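Local coordinates for periplasmic sugar-binding domain protein (Pseudomonas fluorescens Pf-5, PDB 3H75) that probably binds a sugar in the periplasm, as a two-domain member of the bacterial solute-binding protein 2 family, at residues V7-G12 with Q47-Q52; L148-G153 with R165-A170; K155-A160 with G185-E190; Q181-E186 with Q197-R202. All coordinates share one frame; numbering follows the deposited sequence.

Interaction 1: V7-G12 with Q47-Q52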
# COMPACT_ATOMS: atom_id res chain seq x y z
N VAL A 7 -12.24 14.83 4.37
CA VAL A 7 -12.39 14.54 2.95
C VAL A 7 -11.09 13.86 2.55
O VAL A 7 -10.00 14.37 2.83
CB VAL A 7 -12.57 15.81 2.10
CG1 VAL A 7 -12.47 15.46 0.62
CG2 VAL A 7 -13.92 16.45 2.39
N PHE A 8 -11.20 12.68 1.94
CA PHE A 8 -10.01 11.97 1.50
C PHE A 8 -9.98 11.90 -0.02
O PHE A 8 -10.97 11.50 -0.64
CB PHE A 8 -9.97 10.54 2.07
CG PHE A 8 -8.86 9.68 1.50
CD1 PHE A 8 -7.55 10.13 1.51
CD2 PHE A 8 -9.14 8.43 0.94
CE1 PHE A 8 -6.52 9.34 0.98
CE2 PHE A 8 -8.11 7.64 0.41
CZ PHE A 8 -6.80 8.10 0.43
N LEU A 9 -8.86 12.32 -0.60
CA LEU A 9 -8.68 12.28 -2.04
C LEU A 9 -7.98 10.97 -2.38
O LEU A 9 -6.75 10.84 -2.25
CB LEU A 9 -7.86 13.49 -2.50
CG LEU A 9 -8.41 14.84 -2.02
CD1 LEU A 9 -7.55 15.97 -2.57
CD2 LEU A 9 -9.87 15.00 -2.47
N ASN A 10 -8.78 9.99 -2.79
CA ASN A 10 -8.32 8.65 -3.16
C ASN A 10 -7.77 8.69 -4.59
O ASN A 10 -8.47 9.10 -5.51
CB ASN A 10 -9.52 7.69 -3.07
CG ASN A 10 -9.11 6.24 -3.09
OD1 ASN A 10 -8.35 5.82 -3.96
ND2 ASN A 10 -9.62 5.45 -2.14
N PRO A 11 -6.51 8.27 -4.80
CA PRO A 11 -5.92 8.30 -6.14
C PRO A 11 -6.35 7.21 -7.11
O PRO A 11 -6.17 7.34 -8.33
CB PRO A 11 -4.42 8.25 -5.86
CG PRO A 11 -4.35 7.37 -4.63
CD PRO A 11 -5.52 7.83 -3.79
N GLY A 12 -6.92 6.13 -6.59
CA GLY A 12 -7.29 5.03 -7.47
C GLY A 12 -8.62 5.11 -8.18
O GLY A 12 -9.30 6.14 -8.15
N GLN A 47 -4.42 14.70 -11.92
CA GLN A 47 -4.92 16.05 -12.14
C GLN A 47 -6.31 16.21 -11.53
O GLN A 47 -6.71 17.32 -11.17
CB GLN A 47 -4.93 16.38 -13.63
CG GLN A 47 -3.54 16.56 -14.21
CD GLN A 47 -2.75 17.65 -13.48
OE1 GLN A 47 -3.21 18.78 -13.35
NE2 GLN A 47 -1.55 17.30 -13.02
N ASN A 48 -7.06 15.12 -11.41
CA ASN A 48 -8.38 15.21 -10.81
C ASN A 48 -8.27 15.47 -9.32
O ASN A 48 -9.11 16.15 -8.73
CB ASN A 48 -9.19 13.93 -11.06
CG ASN A 48 -9.57 13.76 -12.51
OD1 ASN A 48 -9.68 14.74 -13.26
ND2 ASN A 48 -9.80 12.52 -12.92
N THR A 49 -7.24 14.91 -8.69
CA THR A 49 -7.03 15.11 -7.26
C THR A 49 -6.73 16.59 -7.02
O THR A 49 -7.26 17.20 -6.09
CB THR A 49 -5.84 14.27 -6.76
OG1 THR A 49 -6.14 12.87 -6.94
CG2 THR A 49 -5.56 14.54 -5.29
N LEU A 50 -5.90 17.17 -7.88
CA LEU A 50 -5.55 18.58 -7.74
C LEU A 50 -6.78 19.45 -7.91
O LEU A 50 -7.00 20.38 -7.13
CB LEU A 50 -4.50 18.96 -8.79
CG LEU A 50 -4.07 20.43 -8.83
CD1 LEU A 50 -3.42 20.83 -7.51
CD2 LEU A 50 -3.09 20.62 -9.98
N GLN A 51 -7.60 19.16 -8.92
CA GLN A 51 -8.79 19.95 -9.16
C GLN A 51 -9.80 19.81 -8.02
O GLN A 51 -10.46 20.77 -7.66
CB GLN A 51 -9.44 19.53 -10.48
CG GLN A 51 -10.31 20.61 -11.11
CD GLN A 51 -9.56 21.90 -11.35
OE1 GLN A 51 -8.42 21.89 -11.82
NE2 GLN A 51 -10.19 23.03 -11.03
N GLN A 52 -9.90 18.61 -7.46
CA GLN A 52 -10.82 18.37 -6.35
C GLN A 52 -10.40 19.20 -5.14
O GLN A 52 -11.25 19.78 -4.47
CB GLN A 52 -10.84 16.88 -5.98
CG GLN A 52 -11.54 16.03 -7.03
CD GLN A 52 -11.23 14.55 -6.89
OE1 GLN A 52 -10.30 14.17 -6.18
NE2 GLN A 52 -11.99 13.72 -7.59
O HOH W 1 -8.54 12.13 -5.64
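Leu9, on the parallel strand 5-10, inserts its two methyl branches against Thr49 and Gln52 of helix 46-58. The helix belongs to a beta-alpha-beta crossover: it leaves strand 36-41 and leads to strand 65-69, passing over strand 5-10, which lies between them in the alpha/beta sheet. In the first shell, Leu9 CD1 meets the methyl Thr49 CG2 at 3.7 Å, with Leu9 CB close to the same methyl. The other branch, Leu9 CD2, lies 3.8 Å from Gln52 OE1 and also near Gln52 CB. With OG1 set beside the backbone N (chi1 -63°), Thr49 turns its methyl to Leu9 and its hydroxyl toward the end of the strand. There a water joins the two segments through hydrogen bonds, 2.8 Å from Thr49 OG1, 2.7 Å from Gln52 OE1 and 3.0 Å from Asn10 O. Apolar packing and a polar water bridge thus lie side by side. With an alanine at Leu9, Thr49 CG2 would probably keep only CB of that residue as a neighbour, and a gap would open beside the Gln52 chain. Farther out, Gln52 NE2 is hydrogen-bonded to Tyr41 O, which fixes how its amide is turned and keeps OE1 toward the water. Leu9 itself is flanked by Leu40 and Leu66 of the adjoining strands. Where the strand ends, an Asx turn shapes the chain: Gly12 N donates to Asn10 OD1 over 3.0 Å, at an N-H...O angle of 153° and in the carbonyl plane.

Interaction 2: L148-G153 with R165-A170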
# COMPACT_ATOMS: atom_id res chain seq x y z
N LEU A 148 16.07 -13.01 -12.45
CA LEU A 148 14.91 -12.32 -11.92
C LEU A 148 14.30 -11.28 -12.85
O LEU A 148 15.01 -10.59 -13.57
CB LEU A 148 15.33 -11.62 -10.63
CG LEU A 148 14.42 -10.53 -10.04
CD1 LEU A 148 13.28 -11.17 -9.26
CD2 LEU A 148 15.25 -9.64 -9.12
N LEU A 149 12.97 -11.18 -12.81
CA LEU A 149 12.25 -10.17 -13.57
C LEU A 149 11.53 -9.35 -12.50
O LEU A 149 11.08 -9.91 -11.50
CB LEU A 149 11.21 -10.79 -14.51
CG LEU A 149 11.74 -11.55 -15.72
CD1 LEU A 149 10.58 -12.16 -16.50
CD2 LEU A 149 12.54 -10.61 -16.62
N ALA A 150 11.45 -8.04 -12.70
CA ALA A 150 10.76 -7.20 -11.73
C ALA A 150 9.72 -6.31 -12.41
O ALA A 150 9.98 -5.72 -13.45
CB ALA A 150 11.76 -6.33 -10.97
N PHE A 151 8.54 -6.26 -11.80
CA PHE A 151 7.45 -5.44 -12.32
C PHE A 151 7.14 -4.40 -11.26
O PHE A 151 6.67 -4.73 -10.17
CB PHE A 151 6.22 -6.31 -12.57
CG PHE A 151 6.37 -7.25 -13.72
CD1 PHE A 151 5.96 -6.89 -14.99
CD2 PHE A 151 6.98 -8.49 -13.54
CE1 PHE A 151 6.15 -7.73 -16.08
CE2 PHE A 151 7.18 -9.35 -14.62
CZ PHE A 151 6.76 -8.96 -15.89
N SER A 152 7.41 -3.13 -11.57
CA SER A 152 7.15 -2.07 -10.61
C SER A 152 5.86 -1.36 -10.99
O SER A 152 5.27 -1.67 -12.02
CB SER A 152 8.32 -1.09 -10.58
OG SER A 152 8.19 -0.20 -9.48
N GLY A 153 5.42 -0.42 -10.16
CA GLY A 153 4.18 0.29 -10.44
C GLY A 153 4.38 1.53 -11.28
O GLY A 153 5.08 1.50 -12.29
N ARG A 165 13.45 0.57 -4.01
CA ARG A 165 14.65 0.80 -3.21
C ARG A 165 14.93 -0.44 -2.37
O ARG A 165 16.07 -0.86 -2.24
CB ARG A 165 14.47 2.03 -2.31
CG ARG A 165 15.56 2.20 -1.26
CD ARG A 165 16.96 2.33 -1.87
NE ARG A 165 17.99 2.36 -0.83
CZ ARG A 165 19.30 2.31 -1.07
NH1 ARG A 165 19.74 2.23 -2.32
NH2 ARG A 165 20.16 2.35 -0.07
N GLY A 166 13.87 -1.02 -1.80
CA GLY A 166 14.02 -2.22 -0.99
C GLY A 166 14.56 -3.35 -1.83
O GLY A 166 15.44 -4.10 -1.40
N LEU A 167 14.02 -3.49 -3.04
CA LEU A 167 14.47 -4.52 -3.97
C LEU A 167 15.96 -4.34 -4.27
O LEU A 167 16.72 -5.30 -4.23
CB LEU A 167 13.68 -4.44 -5.28
CG LEU A 167 14.23 -5.23 -6.47
CD1 LEU A 167 14.14 -6.72 -6.18
CD2 LEU A 167 13.43 -4.88 -7.74
N ARG A 168 16.36 -3.10 -4.56
CA ARG A 168 17.75 -2.81 -4.87
C ARG A 168 18.67 -3.16 -3.70
O ARG A 168 19.78 -3.63 -3.91
CB ARG A 168 17.92 -1.33 -5.22
CG ARG A 168 17.16 -0.89 -6.47
CD ARG A 168 17.75 -1.47 -7.75
NE ARG A 168 16.98 -1.06 -8.93
CZ ARG A 168 17.26 -1.43 -10.17
NH1 ARG A 168 18.30 -2.22 -10.41
NH2 ARG A 168 16.49 -1.04 -11.18
N ARG A 169 18.21 -2.93 -2.48
CA ARG A 169 19.02 -3.26 -1.31
C ARG A 169 19.23 -4.77 -1.23
O ARG A 169 20.34 -5.23 -0.95
CB ARG A 169 18.36 -2.74 -0.04
CG ARG A 169 18.60 -1.26 0.22
CD ARG A 169 17.83 -0.82 1.45
NE ARG A 169 17.96 -1.80 2.52
CZ ARG A 169 16.97 -2.17 3.32
NH1 ARG A 169 15.76 -1.62 3.18
NH2 ARG A 169 17.17 -3.08 4.26
N ALA A 170 18.17 -5.53 -1.50
CA ALA A 170 18.27 -6.99 -1.46
C ALA A 170 19.18 -7.49 -2.58
O ALA A 170 19.96 -8.43 -2.39
CB ALA A 170 16.88 -7.61 -1.58
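Leu148 opens the contact: its CD2 meets CD1 of Leu167 at 4.3 Å, a light touch between two methyls. Strand 146-152 lies next to strand 177-184 in the sheet, and helix 158-173 joins the two in a beta-alpha-beta unit, so here the helix packs back on the strand that precedes it. Leu149, next in sequence, turns to the other face of the sheet, where it packs on Leu199 and Leu200 of helix 189-202. Ala150 comes back to the near face and gives the closer approach, its CB 3.9 Å from Leu167 CD2. One leucine therefore spans two strand residues: CD1 serves Leu148 and CD2 serves Ala150. Leu167 can do this because its CG stands anti to the backbone N (chi1 167°), carrying the fork away from the helix toward the strand. The CA atoms of Ala150 and Leu167 are 9.0 Å apart, and with only a methyl on the strand side the leucine supplies most of the reach. Phe151 again faces the far side, against Gln195 and Ala196. Around the pair, Leu167 is also packed on Leu130 of helix 122-137 and on Trp210 of strand 206-211. The charged residues of the helix look elsewhere: Arg168 forms a salt bridge with Glu164, and Arg169 one with Glu123. What crosses between the two segments is methyl on methyl, buried and small in extent at 88 Å², so it depends on shape and dispersion and imposes no directional bond on either backbone.

Interaction 3: K155-A160 with G185-E190. With SO4 (sulfate ion), chain B.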
# COMPACT_ATOMS: atom_id res chain seq x y z
N LYS A 155 6.15 4.56 -12.11
CA LYS A 155 7.50 5.03 -11.80
C LYS A 155 7.60 6.28 -10.94
O LYS A 155 8.44 6.35 -10.04
CB LYS A 155 8.29 5.25 -13.10
CG LYS A 155 9.77 5.54 -12.87
CD LYS A 155 10.53 5.71 -14.17
CE LYS A 155 12.01 5.96 -13.92
NZ LYS A 155 12.77 6.16 -15.18
N VAL A 156 6.75 7.27 -11.20
CA VAL A 156 6.81 8.52 -10.45
C VAL A 156 6.23 8.50 -9.03
O VAL A 156 6.33 9.50 -8.32
CB VAL A 156 6.10 9.67 -11.21
CG1 VAL A 156 6.73 9.84 -12.59
CG2 VAL A 156 4.62 9.39 -11.33
N THR A 157 5.64 7.38 -8.62
CA THR A 157 5.04 7.31 -7.29
C THR A 157 5.99 6.81 -6.20
O THR A 157 6.85 5.96 -6.45
CB THR A 157 3.79 6.40 -7.28
OG1 THR A 157 4.19 5.03 -7.44
CG2 THR A 157 2.85 6.79 -8.41
N PRO A 158 5.85 7.35 -4.98
CA PRO A 158 6.71 6.93 -3.87
C PRO A 158 6.54 5.45 -3.51
O PRO A 158 7.51 4.80 -3.11
CB PRO A 158 6.30 7.87 -2.73
CG PRO A 158 4.92 8.35 -3.14
CD PRO A 158 5.05 8.52 -4.61
N ALA A 159 5.34 4.90 -3.66
CA ALA A 159 5.12 3.49 -3.35
C ALA A 159 6.02 2.64 -4.24
O ALA A 159 6.65 1.68 -3.79
CB ALA A 159 3.67 3.11 -3.57
N ALA A 160 6.08 3.00 -5.52
CA ALA A 160 6.91 2.27 -6.46
C ALA A 160 8.39 2.51 -6.15
O ALA A 160 9.18 1.56 -6.08
CB ALA A 160 6.61 2.71 -7.89
N GLY A 185 4.86 -1.68 -14.79
CA GLY A 185 3.54 -2.17 -15.15
C GLY A 185 2.41 -1.24 -14.75
O GLY A 185 1.25 -1.55 -14.99
N GLU A 186 2.76 -0.13 -14.10
CA GLU A 186 1.78 0.88 -13.68
C GLU A 186 0.64 0.35 -12.82
O GLU A 186 -0.48 0.86 -12.90
CB GLU A 186 1.19 1.57 -14.92
CG GLU A 186 2.19 1.77 -16.05
CD GLU A 186 1.62 2.54 -17.23
OE1 GLU A 186 0.47 2.25 -17.64
OE2 GLU A 186 2.32 3.43 -17.75
N TRP A 187 0.93 -0.66 -12.00
CA TRP A 187 -0.05 -1.29 -11.11
C TRP A 187 -1.12 -2.05 -11.89
O TRP A 187 -2.04 -2.60 -11.28
CB TRP A 187 -0.78 -0.25 -10.24
CG TRP A 187 0.08 0.72 -9.48
CD1 TRP A 187 -0.05 2.08 -9.46
CD2 TRP A 187 1.14 0.40 -8.58
NE1 TRP A 187 0.87 2.63 -8.60
CE2 TRP A 187 1.62 1.63 -8.05
CE3 TRP A 187 1.75 -0.79 -8.17
CZ2 TRP A 187 2.67 1.68 -7.13
CZ3 TRP A 187 2.79 -0.73 -7.25
CH2 TRP A 187 3.24 0.50 -6.74
N ASN A 188 -0.98 -2.10 -13.21
CA ASN A 188 -1.97 -2.71 -14.09
C ASN A 188 -1.74 -4.18 -14.47
O ASN A 188 -0.68 -4.54 -14.98
CB ASN A 188 -2.08 -1.85 -15.36
CG ASN A 188 -3.23 -2.25 -16.25
OD1 ASN A 188 -3.19 -3.28 -16.91
ND2 ASN A 188 -4.27 -1.42 -16.28
N ARG A 189 -2.75 -5.00 -14.22
CA ARG A 189 -2.69 -6.44 -14.49
C ARG A 189 -2.51 -6.81 -15.96
O ARG A 189 -1.62 -7.59 -16.29
CB ARG A 189 -3.95 -7.12 -13.94
CG ARG A 189 -3.97 -8.63 -14.12
CD ARG A 189 -5.11 -9.23 -13.34
NE ARG A 189 -5.18 -10.68 -13.49
CZ ARG A 189 -5.97 -11.46 -12.75
NH1 ARG A 189 -6.74 -10.93 -11.82
NH2 ARG A 189 -5.97 -12.78 -12.95
N GLU A 190 -3.34 -6.28 -16.85
CA GLU A 190 -3.20 -6.63 -18.26
C GLU A 190 -1.89 -6.12 -18.85
O GLU A 190 -1.31 -6.77 -19.73
CB GLU A 190 -4.39 -6.13 -19.08
CG GLU A 190 -4.73 -4.67 -18.92
CD GLU A 190 -5.95 -4.27 -19.73
OE1 GLU A 190 -7.00 -4.93 -19.59
OE2 GLU A 190 -5.85 -3.30 -20.52
S SO4 B . -0.51 4.58 -5.70
O1 SO4 B . 0.73 4.11 -5.05
O2 SO4 B . -1.50 3.49 -5.70
O3 SO4 B . -1.03 5.72 -4.93
O4 SO4 B . -0.21 4.99 -7.09
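Trp187 reaches with the six-membered end of its indole onto the start of helix 158-173, where Thr157, the N-cap residue, receives it together with Ala159 and Ala160. It follows Glu186 in a type I' beta turn from Gly185 to Asn188, closed by the backbone hydrogen bond from Asn188 N to Gly185 O. In the tight part, Trp187 CZ2 lies 3.7 Å from Thr157 OG1 and 4.0 Å from Ala159 CB, with Ala160 CB little farther off. The backbone N of Ala160 approaches the ring at its edge, near the plane, 4.0 Å from Trp187 CH2. That N also donates weakly to Thr157 OG1, a capping bond of 3.4 Å, and the hydroxyl is hydrogen-bonded to Leu154 O as well. The indole is set up by a chi1 of -52°, which puts CG anti to the carbonyl carbon and brings the far ring across to the helix. An alanine in place of Trp187 would probably leave Thr157 and the two alanines facing a gap and cost the sulfate one of its donors. On the solvent side, by contrast, Lys155, Val156 and Glu186 are exposed. Beside the NE1 edge of the indole sits a sulfate, probably from the crystallisation liquor, also hydrogen-bonded by Trp19 and Arg44 of the other lobe, a position consistent with the interlobe cleft where this family takes its ligands. Ala159 CB comes within 3.4 Å of sulfate O1, while Trp187 NE1 donates to sulfate O4 at 3.0 Å, a weak bond bent to 130°.

Interaction 4: Q181-E186 with Q197-R202. With SO4 (sulfate ion), chain C.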
# COMPACT_ATOMS: atom_id res chain seq x y z
N GLN A 181 15.60 -7.61 -16.13
CA GLN A 181 14.83 -6.45 -16.53
C GLN A 181 13.80 -6.05 -15.49
O GLN A 181 13.17 -6.91 -14.87
CB GLN A 181 14.10 -6.74 -17.84
CG GLN A 181 13.58 -5.51 -18.55
CD GLN A 181 14.28 -5.30 -19.88
OE1 GLN A 181 14.09 -6.07 -20.82
NE2 GLN A 181 15.10 -4.26 -19.95
N LEU A 182 13.66 -4.75 -15.30
CA LEU A 182 12.65 -4.22 -14.40
C LEU A 182 11.81 -3.33 -15.29
O LEU A 182 12.33 -2.43 -15.95
CB LEU A 182 13.28 -3.38 -13.27
CG LEU A 182 12.27 -2.70 -12.32
CD1 LEU A 182 12.90 -2.51 -10.95
CD2 LEU A 182 11.83 -1.36 -12.90
N VAL A 183 10.51 -3.61 -15.35
CA VAL A 183 9.62 -2.80 -16.17
C VAL A 183 8.57 -2.15 -15.28
O VAL A 183 8.36 -2.56 -14.14
CB VAL A 183 8.92 -3.64 -17.26
CG1 VAL A 183 9.95 -4.16 -18.25
CG2 VAL A 183 8.16 -4.81 -16.64
N TYR A 184 7.92 -1.13 -15.81
CA TYR A 184 6.90 -0.42 -15.07
C TYR A 184 5.53 -0.84 -15.58
O TYR A 184 5.11 -0.45 -16.67
CB TYR A 184 7.12 1.08 -15.19
CG TYR A 184 8.34 1.52 -14.41
CD1 TYR A 184 8.29 1.62 -13.02
CD2 TYR A 184 9.57 1.74 -15.04
CE1 TYR A 184 9.43 1.91 -12.27
CE2 TYR A 184 10.72 2.03 -14.30
CZ TYR A 184 10.64 2.11 -12.92
OH TYR A 184 11.77 2.37 -12.17
N GLY A 185 4.86 -1.68 -14.79
CA GLY A 185 3.54 -2.17 -15.15
C GLY A 185 2.41 -1.24 -14.75
O GLY A 185 1.25 -1.55 -14.99
N GLU A 186 2.76 -0.13 -14.10
CA GLU A 186 1.78 0.88 -13.68
C GLU A 186 0.64 0.35 -12.82
O GLU A 186 -0.48 0.86 -12.90
CB GLU A 186 1.19 1.57 -14.92
CG GLU A 186 2.19 1.77 -16.05
CD GLU A 186 1.62 2.54 -17.23
OE1 GLU A 186 0.47 2.25 -17.64
OE2 GLU A 186 2.32 3.43 -17.75
N GLN A 197 4.47 -11.75 -21.12
CA GLN A 197 4.45 -12.66 -22.26
C GLN A 197 5.76 -12.56 -23.02
O GLN A 197 6.31 -13.56 -23.46
CB GLN A 197 3.30 -12.30 -23.21
CG GLN A 197 1.92 -12.66 -22.71
CD GLN A 197 0.86 -12.36 -23.76
OE1 GLN A 197 0.69 -11.21 -24.18
NE2 GLN A 197 0.13 -13.39 -24.18
N GLN A 198 6.24 -11.33 -23.18
CA GLN A 198 7.48 -11.09 -23.91
C GLN A 198 8.71 -11.44 -23.07
O GLN A 198 9.58 -12.19 -23.52
CB GLN A 198 7.55 -9.62 -24.33
CG GLN A 198 6.38 -9.17 -25.19
CD GLN A 198 6.41 -7.69 -25.49
OE1 GLN A 198 7.37 -7.19 -26.08
NE2 GLN A 198 5.37 -6.97 -25.09
N LEU A 199 8.77 -10.89 -21.86
CA LEU A 199 9.91 -11.11 -20.97
C LEU A 199 10.19 -12.56 -20.59
O LEU A 199 11.35 -12.99 -20.58
CB LEU A 199 9.73 -10.27 -19.70
CG LEU A 199 9.77 -8.75 -19.91
CD1 LEU A 199 9.33 -8.04 -18.63
CD2 LEU A 199 11.17 -8.32 -20.32
N LEU A 200 9.15 -13.33 -20.29
CA LEU A 200 9.34 -14.72 -19.90
C LEU A 200 9.81 -15.58 -21.07
O LEU A 200 10.40 -16.64 -20.86
CB LEU A 200 8.06 -15.30 -19.30
CG LEU A 200 7.76 -14.81 -17.88
CD1 LEU A 200 6.39 -15.31 -17.44
CD2 LEU A 200 8.85 -15.31 -16.93
N LYS A 201 9.54 -15.12 -22.28
CA LYS A 201 9.96 -15.85 -23.47
C LYS A 201 11.42 -15.50 -23.76
O LYS A 201 12.23 -16.36 -24.12
CB LYS A 201 9.08 -15.47 -24.67
CG LYS A 201 9.26 -16.36 -25.88
CD LYS A 201 8.33 -15.95 -27.01
CE LYS A 201 8.33 -16.98 -28.13
NZ LYS A 201 9.70 -17.23 -28.67
N ARG A 202 11.74 -14.22 -23.58
CA ARG A 202 13.09 -13.71 -23.80
C ARG A 202 14.09 -14.21 -22.75
O ARG A 202 15.25 -14.46 -23.06
CB ARG A 202 13.08 -12.18 -23.79
CG ARG A 202 14.46 -11.54 -23.77
CD ARG A 202 15.20 -11.75 -25.08
NE ARG A 202 16.53 -11.16 -25.06
CZ ARG A 202 17.58 -11.69 -24.44
NH1 ARG A 202 17.46 -12.83 -23.78
NH2 ARG A 202 18.76 -11.07 -24.47
S SO4 C . 21.01 -13.67 -22.44
O1 SO4 C . 21.58 -14.19 -21.18
O2 SO4 C . 19.56 -13.95 -22.44
O3 SO4 C . 21.23 -12.21 -22.53
O4 SO4 C . 21.65 -14.34 -23.58
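Leu199 meets Gln181 and Val183, two residues that point to the same face of strand 177-184. Its CB sets off from helix 189-202 toward the strand, and CG lies anti to the carbonyl carbon (chi1 -65°), so that the fork opens over both strand residues. Leu199 CD1 meets Val183 tip to tip, 3.9 Å from Val183 CG1 and 4.0 Å from Val183 CG2, resting on both methyls. CD2 goes to Gln181, whose chain crosses the leucine at about a right angle. Leu199 CD2 lies 4.1 Å from Gln181 CG and 3.7 Å from Gln181 OE1, so the amide oxygen only brushes a methyl. The bend of Gln181 at chi2 (114°) folds its amide back beside that methyl. At the helix end, Arg202 holds a sulfate, probably from the crystallisation liquor, by Arg202 NH1 to sulfate O2 at 2.7 Å, almost straight at 177°, and weakly by NH2 to O3; Arg180 also binds this ion. The contact lies at the sheet's edge: strand 177-184 is outermost, with Leu182 turned to helix 158-173 on the other face, while helix 189-202 also covers the neighbouring strand 146-152.

In the fold
Interaction 1 belongs to one lobe and interactions 2, 3 and 4 to the other; the centres of 1 and 3 are 17 Å apart, with nearest atoms about 8 Å apart. The sulfate of interaction 3 helps span that distance, since Trp19 and Arg44 belong to the same lobe as interaction 1. Interactions 2 and 4 pack helices on opposite faces of neighbouring strands, their centres 13 Å apart, joined by the probable hydrogen bond from Ser152 N to Val183 O (2.8 Å). Interaction 3 lies at the ends of both strands: Gly153 CA touches Trp187 CE3 at 3.5 Å, and Gly185 and Glu186 are shared with interaction 4.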